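Side-chain contacts in endoglucanase (Clostridium thermocellum, PDB 2YIK), which probably hydrolyses internal beta-1,4-glucosidic bonds of cellulose, as an endoglucanase of glycoside hydrolase family 9: residues Asp307-Pro312 against Ser351-Trp356; Glu331-Tyr336 against Gln341-Arg346; Lys211-Thr216 against Gln264-Pro269; Gly124-Tyr129 against Gly271-Ser276. All coordinates share one frame; numbering follows the deposited sequence.

The four contacts form two pairs within the family 9 catalytic domain, whose fold is an (alpha/alpha)6 barrel. Contacts 3 and 4, with centres 11 Å apart, share the loop between helices 238-257 and 279-293, and contact 3 opens and closes between the two halves of contact 4. Further along the chain, contact 2 lies between the two halves of contact 1; their centres are 14 Å apart, and Q355 NE2 probably hydrogen-bonds to the backbone O of D345. Centres of different pairs are 26 to 34 Å apart. Contact 4 thus joins its loop to helix 124-140 about 11 Å from the predicted active-site H451 (between side chains), while contacts 1 and 2 tie together a calcium-bearing region at the edge.

Contact 1. Residues Asp307-Pro312 against Ser351-Trp356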
# COMPACT_ATOMS: atom_id res chain seq x y z
N ASP A 307 -11.06 7.82 -15.39
CA ASP A 307 -10.33 8.55 -16.43
C ASP A 307 -9.61 7.50 -17.27
O ASP A 307 -8.53 7.03 -16.92
CB ASP A 307 -9.31 9.51 -15.78
CG ASP A 307 -8.57 10.38 -16.79
OD1 ASP A 307 -8.73 10.15 -18.01
OD2 ASP A 307 -7.82 11.28 -16.36
N TYR A 308 -10.23 7.12 -18.38
CA TYR A 308 -9.69 6.10 -19.29
C TYR A 308 -8.33 6.50 -19.84
O TYR A 308 -7.55 5.64 -20.25
CB TYR A 308 -10.68 5.89 -20.44
CG TYR A 308 -10.35 4.78 -21.42
CD1 TYR A 308 -10.58 3.45 -21.09
CD2 TYR A 308 -9.84 5.08 -22.69
CE1 TYR A 308 -10.32 2.43 -22.01
CE2 TYR A 308 -9.58 4.07 -23.61
CZ TYR A 308 -9.83 2.75 -23.26
OH TYR A 308 -9.60 1.75 -24.18
N TYR A 309 -8.05 7.79 -19.85
CA TYR A 309 -6.79 8.31 -20.38
C TYR A 309 -5.64 8.35 -19.38
O TYR A 309 -4.49 8.54 -19.77
CB TYR A 309 -7.02 9.72 -20.95
CG TYR A 309 -8.18 9.76 -21.92
CD1 TYR A 309 -8.22 8.91 -23.03
CD2 TYR A 309 -9.28 10.60 -21.70
CE1 TYR A 309 -9.33 8.87 -23.89
CE2 TYR A 309 -10.40 10.57 -22.55
CZ TYR A 309 -10.42 9.71 -23.64
OH TYR A 309 -11.53 9.65 -24.46
N ALA A 310 -5.94 8.13 -18.10
CA ALA A 310 -4.92 8.20 -17.06
C ALA A 310 -3.95 7.02 -16.86
O ALA A 310 -2.75 7.23 -16.70
CB ALA A 310 -5.59 8.52 -15.72
N PRO A 311 -4.44 5.77 -16.90
CA PRO A 311 -3.52 4.66 -16.69
C PRO A 311 -2.11 4.68 -17.30
O PRO A 311 -1.13 4.47 -16.60
CB PRO A 311 -4.32 3.45 -17.15
CG PRO A 311 -5.72 3.81 -16.76
CD PRO A 311 -5.80 5.27 -17.21
N PRO A 312 -2.00 4.95 -18.61
CA PRO A 312 -0.69 4.97 -19.28
C PRO A 312 0.31 6.04 -18.87
O PRO A 312 1.52 5.91 -19.11
CB PRO A 312 -1.04 5.09 -20.76
CG PRO A 312 -2.51 4.81 -20.84
CD PRO A 312 -3.07 5.32 -19.55
N SER A 351 -19.25 8.58 -18.85
CA SER A 351 -18.17 9.57 -18.90
C SER A 351 -18.31 10.43 -20.14
O SER A 351 -17.35 11.03 -20.60
CB SER A 351 -16.82 8.84 -18.93
OG SER A 351 -16.73 8.00 -20.07
N ASN A 352 -19.54 10.48 -20.65
CA ASN A 352 -19.94 11.18 -21.87
C ASN A 352 -18.94 11.24 -23.02
O ASN A 352 -18.41 12.29 -23.40
CB ASN A 352 -20.55 12.56 -21.59
CG ASN A 352 -19.64 13.46 -20.80
OD1 ASN A 352 -18.61 13.92 -21.30
ND2 ASN A 352 -20.03 13.75 -19.56
N LYS A 353 -18.72 10.05 -23.57
CA LYS A 353 -17.87 9.80 -24.72
C LYS A 353 -18.89 9.37 -25.77
O LYS A 353 -20.00 8.94 -25.42
CB LYS A 353 -16.92 8.63 -24.45
CG LYS A 353 -15.80 8.93 -23.47
CD LYS A 353 -14.94 7.69 -23.25
CE LYS A 353 -13.70 8.02 -22.43
NZ LYS A 353 -14.07 8.67 -21.14
N ASN A 354 -18.53 9.47 -27.04
CA ASN A 354 -19.43 9.05 -28.11
C ASN A 354 -19.49 7.52 -28.06
O ASN A 354 -18.51 6.88 -27.70
CB ASN A 354 -18.88 9.52 -29.47
CG ASN A 354 -18.83 11.03 -29.58
OD1 ASN A 354 -17.86 11.59 -30.08
ND2 ASN A 354 -19.88 11.70 -29.12
N GLN A 355 -20.64 6.95 -28.42
CA GLN A 355 -20.79 5.50 -28.39
C GLN A 355 -19.84 4.78 -29.33
O GLN A 355 -19.55 3.60 -29.16
CB GLN A 355 -22.23 5.11 -28.74
CG GLN A 355 -23.20 5.26 -27.57
CD GLN A 355 -22.92 4.27 -26.46
OE1 GLN A 355 -22.99 3.06 -26.66
NE2 GLN A 355 -22.59 4.79 -25.27
N TRP A 356 -19.34 5.50 -30.33
CA TRP A 356 -18.42 4.88 -31.28
C TRP A 356 -16.96 5.01 -30.89
O TRP A 356 -16.09 4.55 -31.61
CB TRP A 356 -18.65 5.45 -32.69
CG TRP A 356 -18.49 6.93 -32.79
CD1 TRP A 356 -17.36 7.62 -33.11
CD2 TRP A 356 -19.52 7.91 -32.61
NE1 TRP A 356 -17.62 8.97 -33.14
CE2 TRP A 356 -18.93 9.17 -32.84
CE3 TRP A 356 -20.88 7.84 -32.27
CZ2 TRP A 356 -19.67 10.36 -32.74
CZ3 TRP A 356 -21.60 9.02 -32.18
CH2 TRP A 356 -21.00 10.27 -32.41
O HOH W 1 -12.03 9.44 -19.46
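K353 meets Y308 and Y309 chiefly through one methylene, CE, and that is where the packing is tight. CE lies 3.4 Å from Y309 OH, and 4.2 Å from Y308 CB on the other tyrosine. The side chains of Y309 and K353 approach from opposite directions, and CE reaches the phenol end of the ring obliquely. The Y309 ring extends toward the lysine. Y308 instead places CG anti to its backbone N (chi1 -174°), which leads its ring away and leaves CB as the touching atom.

The looser side is polar and hydrated. A bend at chi4 (55°) turns the ammonium aside from the tyrosines: K353 NZ donates to S351 OG at 2.9 Å and to a water at 2.8 Å. The same water accepts from Y308 N at 3.1 Å, so a solvent molecule joins lysine and backbone. Y347 OH is a further partner of NZ. On the tyrosine side, D307 OD1 closes an Asx turn by accepting from Y309 N at 3.1 Å, within a type I turn from D307 to A310. Y309 itself is exposed, and its hydroxyl bonds to E357.

The contact thus joins the loop after helix 296-305 to the loop after helix 342-350, while Y308 packs on K363 and P364 of helix 363-373 and P311 touches A326 of helix 322-336.

Contact 2. Residues Glu331-Tyr336 against Gln341-Arg346; sequences EINDLY and QNFEDR. With CA (calcium ion), chain B.
F343 points from its helix toward helix 331-336 and fits beside I332, N333 and Y336, all three of which meet its ring obliquely. I332 crosses the phenylalanine at about a right angle and touches it with one branch, CG2, 3.7 Å from F343 CE2. Y336 contributes only the base of its side chain, CB lying 4.0 Å from F343 CZ, because its ring leads away. The third neighbour is polar: N333 ND2 is 3.7 Å from F343 CB, so the same end of the amide that reaches the metal also touches the phenylalanine.

N333 and E344 also cross at about a right angle, with amide and carboxylate planes 90° apart. E344 is bent at chi2 (81°), which brings its carboxylate round to hold calcium with both oxygens, OE1 and OE2 each 2.7 Å from the ion. N333 has CG anti to its backbone N and reaches the same calcium. As modelled, ND2 is the ligand, 2.5 Å away; calcium normally prefers oxygen, so the amide is probably flipped and the assignment of its two ends is doubtful. A water 2.6 Å from calcium occupies another position.

D337 and S340, from the connection between the helices, complete the protein ligands. The axes of segments 331-336 and 342-346 run at 137° between their N-to-C directions, roughly antiparallel: a helical hairpin whose short turn is closed by a calcium site.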
# COMPACT_ATOMS: atom_id res chain seq x y z
N GLU A 331 -10.53 -6.75 -15.24
CA GLU A 331 -10.80 -8.10 -14.74
C GLU A 331 -12.30 -8.26 -14.54
O GLU A 331 -12.84 -9.33 -14.76
CB GLU A 331 -10.05 -8.35 -13.42
CG GLU A 331 -8.54 -8.33 -13.57
CD GLU A 331 -7.77 -8.53 -12.27
OE1 GLU A 331 -8.35 -9.05 -11.29
OE2 GLU A 331 -6.58 -8.18 -12.24
N ILE A 332 -12.97 -7.19 -14.13
CA ILE A 332 -14.41 -7.20 -13.92
C ILE A 332 -15.08 -7.45 -15.27
O ILE A 332 -16.03 -8.23 -15.38
CB ILE A 332 -14.88 -5.86 -13.32
CG1 ILE A 332 -14.57 -5.84 -11.82
CG2 ILE A 332 -16.36 -5.63 -13.61
CD1 ILE A 332 -14.74 -4.49 -11.17
N ASN A 333 -14.58 -6.78 -16.30
CA ASN A 333 -15.13 -6.94 -17.63
C ASN A 333 -14.93 -8.35 -18.15
O ASN A 333 -15.83 -8.92 -18.78
CB ASN A 333 -14.49 -5.96 -18.61
CG ASN A 333 -15.01 -6.15 -20.01
OD1 ASN A 333 -14.30 -6.62 -20.90
ND2 ASN A 333 -16.26 -5.80 -20.21
N ASP A 334 -13.75 -8.92 -17.91
CA ASP A 334 -13.44 -10.27 -18.36
C ASP A 334 -14.34 -11.29 -17.68
O ASP A 334 -14.82 -12.24 -18.31
CB ASP A 334 -11.98 -10.64 -18.07
CG ASP A 334 -11.00 -9.94 -19.00
OD1 ASP A 334 -11.42 -9.41 -20.05
OD2 ASP A 334 -9.79 -9.95 -18.68
N LEU A 335 -14.56 -11.08 -16.39
CA LEU A 335 -15.37 -11.95 -15.55
C LEU A 335 -16.87 -11.96 -15.86
O LEU A 335 -17.50 -13.02 -15.94
CB LEU A 335 -15.19 -11.53 -14.09
CG LEU A 335 -14.67 -12.45 -12.99
CD1 LEU A 335 -13.68 -13.46 -13.52
CD2 LEU A 335 -14.03 -11.56 -11.92
N TYR A 336 -17.42 -10.77 -16.04
CA TYR A 336 -18.85 -10.60 -16.24
C TYR A 336 -19.38 -10.05 -17.56
O TYR A 336 -20.59 -10.07 -17.77
CB TYR A 336 -19.37 -9.72 -15.10
CG TYR A 336 -19.03 -10.27 -13.74
CD1 TYR A 336 -19.61 -11.45 -13.28
CD2 TYR A 336 -18.09 -9.64 -12.92
CE1 TYR A 336 -19.28 -11.99 -12.05
CE2 TYR A 336 -17.75 -10.18 -11.67
CZ TYR A 336 -18.36 -11.36 -11.24
OH TYR A 336 -18.06 -11.89 -10.00
N GLN A 341 -20.58 -5.75 -25.44
CA GLN A 341 -20.11 -4.38 -25.24
C GLN A 341 -20.88 -3.59 -24.18
O GLN A 341 -20.74 -2.37 -24.08
CB GLN A 341 -20.18 -3.61 -26.57
CG GLN A 341 -19.10 -3.96 -27.58
CD GLN A 341 -17.71 -3.61 -27.08
OE1 GLN A 341 -16.93 -4.48 -26.71
NE2 GLN A 341 -17.39 -2.32 -27.07
N ASN A 342 -21.69 -4.29 -23.38
CA ASN A 342 -22.48 -3.62 -22.35
C ASN A 342 -21.71 -2.72 -21.40
O ASN A 342 -22.07 -1.56 -21.24
CB ASN A 342 -23.28 -4.65 -21.53
CG ASN A 342 -24.50 -5.14 -22.28
OD1 ASN A 342 -24.58 -6.30 -22.68
ND2 ASN A 342 -25.47 -4.25 -22.48
N PHE A 343 -20.66 -3.24 -20.76
CA PHE A 343 -19.88 -2.44 -19.83
C PHE A 343 -19.19 -1.27 -20.55
O PHE A 343 -19.16 -0.15 -20.04
CB PHE A 343 -18.82 -3.31 -19.12
CG PHE A 343 -19.38 -4.22 -18.05
CD1 PHE A 343 -20.75 -4.47 -17.95
CD2 PHE A 343 -18.52 -4.87 -17.16
CE1 PHE A 343 -21.25 -5.35 -16.98
CE2 PHE A 343 -19.01 -5.75 -16.19
CZ PHE A 343 -20.38 -5.99 -16.10
N GLU A 344 -18.64 -1.54 -21.73
CA GLU A 344 -17.97 -0.49 -22.49
C GLU A 344 -18.94 0.63 -22.85
O GLU A 344 -18.62 1.81 -22.70
CB GLU A 344 -17.35 -1.05 -23.78
CG GLU A 344 -16.16 -1.97 -23.57
CD GLU A 344 -16.57 -3.36 -23.20
OE1 GLU A 344 -17.79 -3.58 -22.98
OE2 GLU A 344 -15.69 -4.24 -23.13
N ASP A 345 -20.12 0.27 -23.34
CA ASP A 345 -21.10 1.27 -23.72
C ASP A 345 -21.67 2.00 -22.52
O ASP A 345 -22.01 3.18 -22.63
CB ASP A 345 -22.22 0.62 -24.55
CG ASP A 345 -21.72 0.15 -25.91
OD1 ASP A 345 -20.64 0.62 -26.33
OD2 ASP A 345 -22.41 -0.67 -26.55
N ARG A 346 -21.78 1.32 -21.39
CA ARG A 346 -22.27 1.95 -20.17
C ARG A 346 -21.22 2.97 -19.71
O ARG A 346 -21.55 4.08 -19.28
CB ARG A 346 -22.50 0.91 -19.06
CG ARG A 346 -23.86 0.20 -19.11
CD ARG A 346 -23.93 -0.95 -18.10
NE ARG A 346 -23.80 -0.50 -16.71
CZ ARG A 346 -23.59 -1.31 -15.68
NH1 ARG A 346 -23.48 -2.62 -15.87
NH2 ARG A 346 -23.49 -0.82 -14.44
CA CA B . -17.42 -6.16 -22.43
O HOH W 2 -15.45 -7.39 -23.66

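Contact 3. Residues Lys211-Thr216 against Gln264-Pro269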
# COMPACT_ATOMS: atom_id res chain seq x y z
N LYS A 211 -17.49 14.65 8.44
CA LYS A 211 -18.33 15.11 7.34
C LYS A 211 -18.17 16.62 7.15
O LYS A 211 -18.64 17.18 6.16
CB LYS A 211 -19.80 14.79 7.62
CG LYS A 211 -20.49 15.76 8.59
CD LYS A 211 -21.84 15.22 9.04
CE LYS A 211 -22.79 15.03 7.87
NZ LYS A 211 -23.50 16.31 7.53
N GLU A 212 -17.51 17.28 8.10
CA GLU A 212 -17.33 18.72 8.04
C GLU A 212 -16.28 19.22 7.04
O GLU A 212 -16.26 20.40 6.71
CB GLU A 212 -17.04 19.25 9.45
CG GLU A 212 -18.17 18.88 10.41
CD GLU A 212 -18.07 19.53 11.77
OE1 GLU A 212 -17.01 20.09 12.11
OE2 GLU A 212 -19.07 19.47 12.52
N LYS A 213 -15.43 18.32 6.54
CA LYS A 213 -14.42 18.69 5.55
C LYS A 213 -14.11 17.43 4.74
O LYS A 213 -13.99 16.35 5.29
CB LYS A 213 -13.16 19.22 6.23
CG LYS A 213 -12.29 20.10 5.33
CD LYS A 213 -11.15 20.76 6.10
CE LYS A 213 -10.37 21.76 5.23
NZ LYS A 213 -9.17 22.32 5.93
N PRO A 214 -13.99 17.56 3.40
CA PRO A 214 -13.71 16.41 2.54
C PRO A 214 -12.43 15.65 2.87
O PRO A 214 -11.43 16.24 3.30
CB PRO A 214 -13.66 17.03 1.13
CG PRO A 214 -14.56 18.23 1.25
CD PRO A 214 -14.14 18.79 2.60
N GLY A 215 -12.47 14.35 2.65
CA GLY A 215 -11.32 13.49 2.89
C GLY A 215 -11.49 12.29 1.99
O GLY A 215 -11.01 11.21 2.28
N THR A 216 -12.17 12.53 0.87
CA THR A 216 -12.49 11.51 -0.12
C THR A 216 -11.36 10.59 -0.54
O THR A 216 -11.55 9.38 -0.65
CB THR A 216 -13.07 12.17 -1.37
OG1 THR A 216 -13.94 13.24 -0.96
CG2 THR A 216 -13.87 11.16 -2.19
N GLN A 264 -6.37 17.88 3.22
CA GLN A 264 -5.41 18.97 3.05
C GLN A 264 -4.17 18.83 3.92
O GLN A 264 -4.21 18.21 4.99
CB GLN A 264 -6.09 20.31 3.34
CG GLN A 264 -7.24 20.63 2.41
CD GLN A 264 -6.79 20.85 0.98
OE1 GLN A 264 -6.04 21.79 0.69
NE2 GLN A 264 -7.23 19.98 0.07
N GLY A 265 -3.07 19.42 3.46
CA GLY A 265 -1.82 19.35 4.19
C GLY A 265 -1.90 19.78 5.64
O GLY A 265 -1.35 19.13 6.53
N GLU A 266 -2.60 20.89 5.90
CA GLU A 266 -2.75 21.41 7.26
C GLU A 266 -3.57 20.48 8.15
O GLU A 266 -3.56 20.61 9.38
CB GLU A 266 -3.44 22.77 7.23
CG GLU A 266 -4.80 22.71 6.54
CD GLU A 266 -5.55 24.03 6.59
OE1 GLU A 266 -4.99 25.01 7.14
OE2 GLU A 266 -6.70 24.09 6.09
N ASP A 267 -4.30 19.55 7.55
CA ASP A 267 -5.12 18.65 8.34
C ASP A 267 -4.44 17.32 8.53
O ASP A 267 -5.07 16.27 8.68
CB ASP A 267 -6.49 18.48 7.70
CG ASP A 267 -7.21 19.82 7.54
OD1 ASP A 267 -7.11 20.66 8.46
OD2 ASP A 267 -7.89 20.02 6.51
N GLY A 268 -3.11 17.40 8.52
CA GLY A 268 -2.29 16.22 8.76
C GLY A 268 -1.13 15.78 7.89
O GLY A 268 -0.01 15.65 8.45
N PRO A 269 -1.20 15.77 6.55
CA PRO A 269 0.08 15.28 6.07
C PRO A 269 1.16 16.22 5.63
O PRO A 269 2.34 15.74 5.37
CB PRO A 269 -0.32 14.38 4.95
CG PRO A 269 -1.53 15.04 4.32
CD PRO A 269 -2.22 15.84 5.50
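K213 projects from irregular chain just ahead of helix 216-233 toward a short 3-10 turn at 265-266, whose backbone is closed by D267 N donating to Q264 O at 2.9 Å. The lysine has CG anti to its backbone N (chi1 -158°) and stays extended through the rest of its chain, which carries the ammonium across to the turn, where two consecutive acidic residues receive it.

D267 and K213 come from opposite directions. NZ donates at 2.7 Å to D267 OD2, which accepts with its syn lone pair, on the side of the other carboxylate oxygen; D267 OD1 is well behind at 3.7 Å, so the bridge is one-sided rather than bidentate. The lysine methylenes run close to the same oxygen, K213 CE being 3.3 Å from D267 OD2. E266 approaches at about a right angle to the lysine, its CG lying between the backbone N and the carbonyl carbon (chi1 57°) and its chain extended from there. Its OE2 forms the second salt bridge to NZ, at 3.0 Å. The two acceptors diverge from NZ at nearly a right angle, with E266 OE2 and D267 OD2 4.3 Å from each other. A shared ammonium would be expected to ease the repulsion between these carboxylates and to favour its own protonated form.

E266 and K213 are exposed, so this network sits at the surface. It ties the connection between strand 206-209 and helix 216-233 to the loop that follows helix 238-257; close by, T216 OG1 bonds to G261 N, and G268 O accepts from Q183 of strand 177-184.

Contact 4. Residues Gly124-Tyr129 against Gly271-Ser276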
# COMPACT_ATOMS: atom_id res chain seq x y z
N GLY A 124 -2.24 8.24 6.56
CA GLY A 124 -3.34 7.51 5.96
C GLY A 124 -3.32 7.13 4.50
O GLY A 124 -3.66 5.99 4.15
N LEU A 125 -2.93 8.06 3.62
CA LEU A 125 -2.92 7.75 2.20
C LEU A 125 -1.97 6.62 1.86
O LEU A 125 -2.38 5.64 1.24
CB LEU A 125 -2.61 9.01 1.37
CG LEU A 125 -2.91 8.95 -0.13
CD1 LEU A 125 -4.26 8.27 -0.37
CD2 LEU A 125 -2.91 10.36 -0.71
N PRO A 126 -0.68 6.72 2.25
CA PRO A 126 0.18 5.58 1.90
C PRO A 126 -0.09 4.33 2.75
O PRO A 126 0.19 3.21 2.31
CB PRO A 126 1.59 6.14 2.10
CG PRO A 126 1.41 7.17 3.19
CD PRO A 126 0.10 7.84 2.81
N GLU A 127 -0.64 4.50 3.95
CA GLU A 127 -0.95 3.34 4.80
C GLU A 127 -1.99 2.49 4.05
O GLU A 127 -1.85 1.26 3.93
CB GLU A 127 -1.53 3.80 6.15
CG GLU A 127 -1.80 2.68 7.17
CD GLU A 127 -0.59 2.33 8.03
OE1 GLU A 127 0.34 3.15 8.14
OE2 GLU A 127 -0.57 1.22 8.62
N ALA A 128 -3.03 3.14 3.54
CA ALA A 128 -4.08 2.45 2.79
C ALA A 128 -3.53 1.91 1.47
O ALA A 128 -3.93 0.84 1.02
CB ALA A 128 -5.26 3.39 2.54
N TYR A 129 -2.64 2.66 0.83
CA TYR A 129 -2.07 2.21 -0.43
C TYR A 129 -1.29 0.91 -0.25
O TYR A 129 -1.41 -0.00 -1.06
CB TYR A 129 -1.13 3.27 -1.04
CG TYR A 129 -0.26 2.71 -2.14
CD1 TYR A 129 0.98 2.12 -1.86
CD2 TYR A 129 -0.69 2.72 -3.47
CE1 TYR A 129 1.76 1.55 -2.86
CE2 TYR A 129 0.09 2.15 -4.49
CZ TYR A 129 1.31 1.56 -4.17
OH TYR A 129 2.06 0.98 -5.16
N GLY A 271 3.69 18.52 4.23
CA GLY A 271 4.30 18.34 2.96
C GLY A 271 4.80 16.94 2.71
O GLY A 271 5.45 16.67 1.69
N TYR A 272 4.50 16.03 3.63
CA TYR A 272 4.98 14.66 3.54
C TYR A 272 4.26 13.81 2.51
O TYR A 272 4.89 13.04 1.78
CB TYR A 272 4.92 14.03 4.93
CG TYR A 272 5.65 14.87 5.96
CD1 TYR A 272 7.04 14.94 5.97
CD2 TYR A 272 4.94 15.67 6.86
CE1 TYR A 272 7.72 15.79 6.84
CE2 TYR A 272 5.61 16.52 7.74
CZ TYR A 272 7.00 16.58 7.72
OH TYR A 272 7.68 17.43 8.56
N TYR A 273 2.94 13.95 2.45
CA TYR A 273 2.13 13.21 1.49
C TYR A 273 1.06 14.12 0.90
O TYR A 273 -0.09 14.12 1.34
CB TYR A 273 1.51 11.98 2.15
CG TYR A 273 2.51 10.86 2.33
CD1 TYR A 273 2.87 10.04 1.26
CD2 TYR A 273 3.16 10.68 3.55
CE1 TYR A 273 3.87 9.07 1.40
CE2 TYR A 273 4.16 9.72 3.70
CZ TYR A 273 4.51 8.92 2.62
OH TYR A 273 5.51 7.98 2.77
N GLY A 274 1.47 14.91 -0.09
CA GLY A 274 0.57 15.83 -0.77
C GLY A 274 -0.25 15.06 -1.79
O GLY A 274 0.29 14.54 -2.76
N SER A 275 -1.55 15.01 -1.58
CA SER A 275 -2.46 14.28 -2.46
C SER A 275 -2.94 15.06 -3.67
O SER A 275 -3.49 16.15 -3.54
CB SER A 275 -3.67 13.80 -1.65
OG SER A 275 -4.56 13.04 -2.44
N SER A 276 -2.75 14.48 -4.86
CA SER A 276 -3.17 15.13 -6.10
C SER A 276 -4.69 15.09 -6.31
O SER A 276 -5.30 16.10 -6.63
CB SER A 276 -2.50 14.48 -7.30
OG SER A 276 -1.09 14.59 -7.19
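L125, in the first turn of helix 124-140, points toward the passing chain and touches S275. Its CG is anti to the backbone N (chi1 -165°), and the branch that reaches across is CD2, 3.6 Å from both S275 CB and S275 OG. This is van der Waals contact alone: the serine hydroxyl has its polar partner in D217, at the start of helix 216-233, and L125 packs against the same helix through D217 and A221. The side chain of S275 lies about 4 Å from a bound calcium ion.

The next residue, P126, makes the more extensive contact, with Y273. The pyrrolidine lies over one face of the phenol ring, CG standing 3.5 Å from the centroid of the Y273 ring and only 9° off the normal, which meets the geometry of a CH-pi interaction. P126 CG is almost centred, its distances to the six ring atoms of Y273 running only from 3.6 to 3.9 Å. The neighbouring methylenes spread to either side of it, P126 CB toward Y273 CE1 at 3.8 Å and P126 CD near Y273 CG. Y273 is held elsewhere too: its hydroxyl bonds to D116, part of the DAGD signature of family 9, and W318 meets its ring edge-to-face. Its side chain is about 11 Å from that of H451, the predicted active-site histidine.

Beyond P126, the helix continues with regular bonding, A128 N donating to G124 O. The loop before helix 279-293 therefore crosses the N-terminal end of helix 124-140, with helix 216-233 beside L125 and helix 499-516 touching both P126 and Y273.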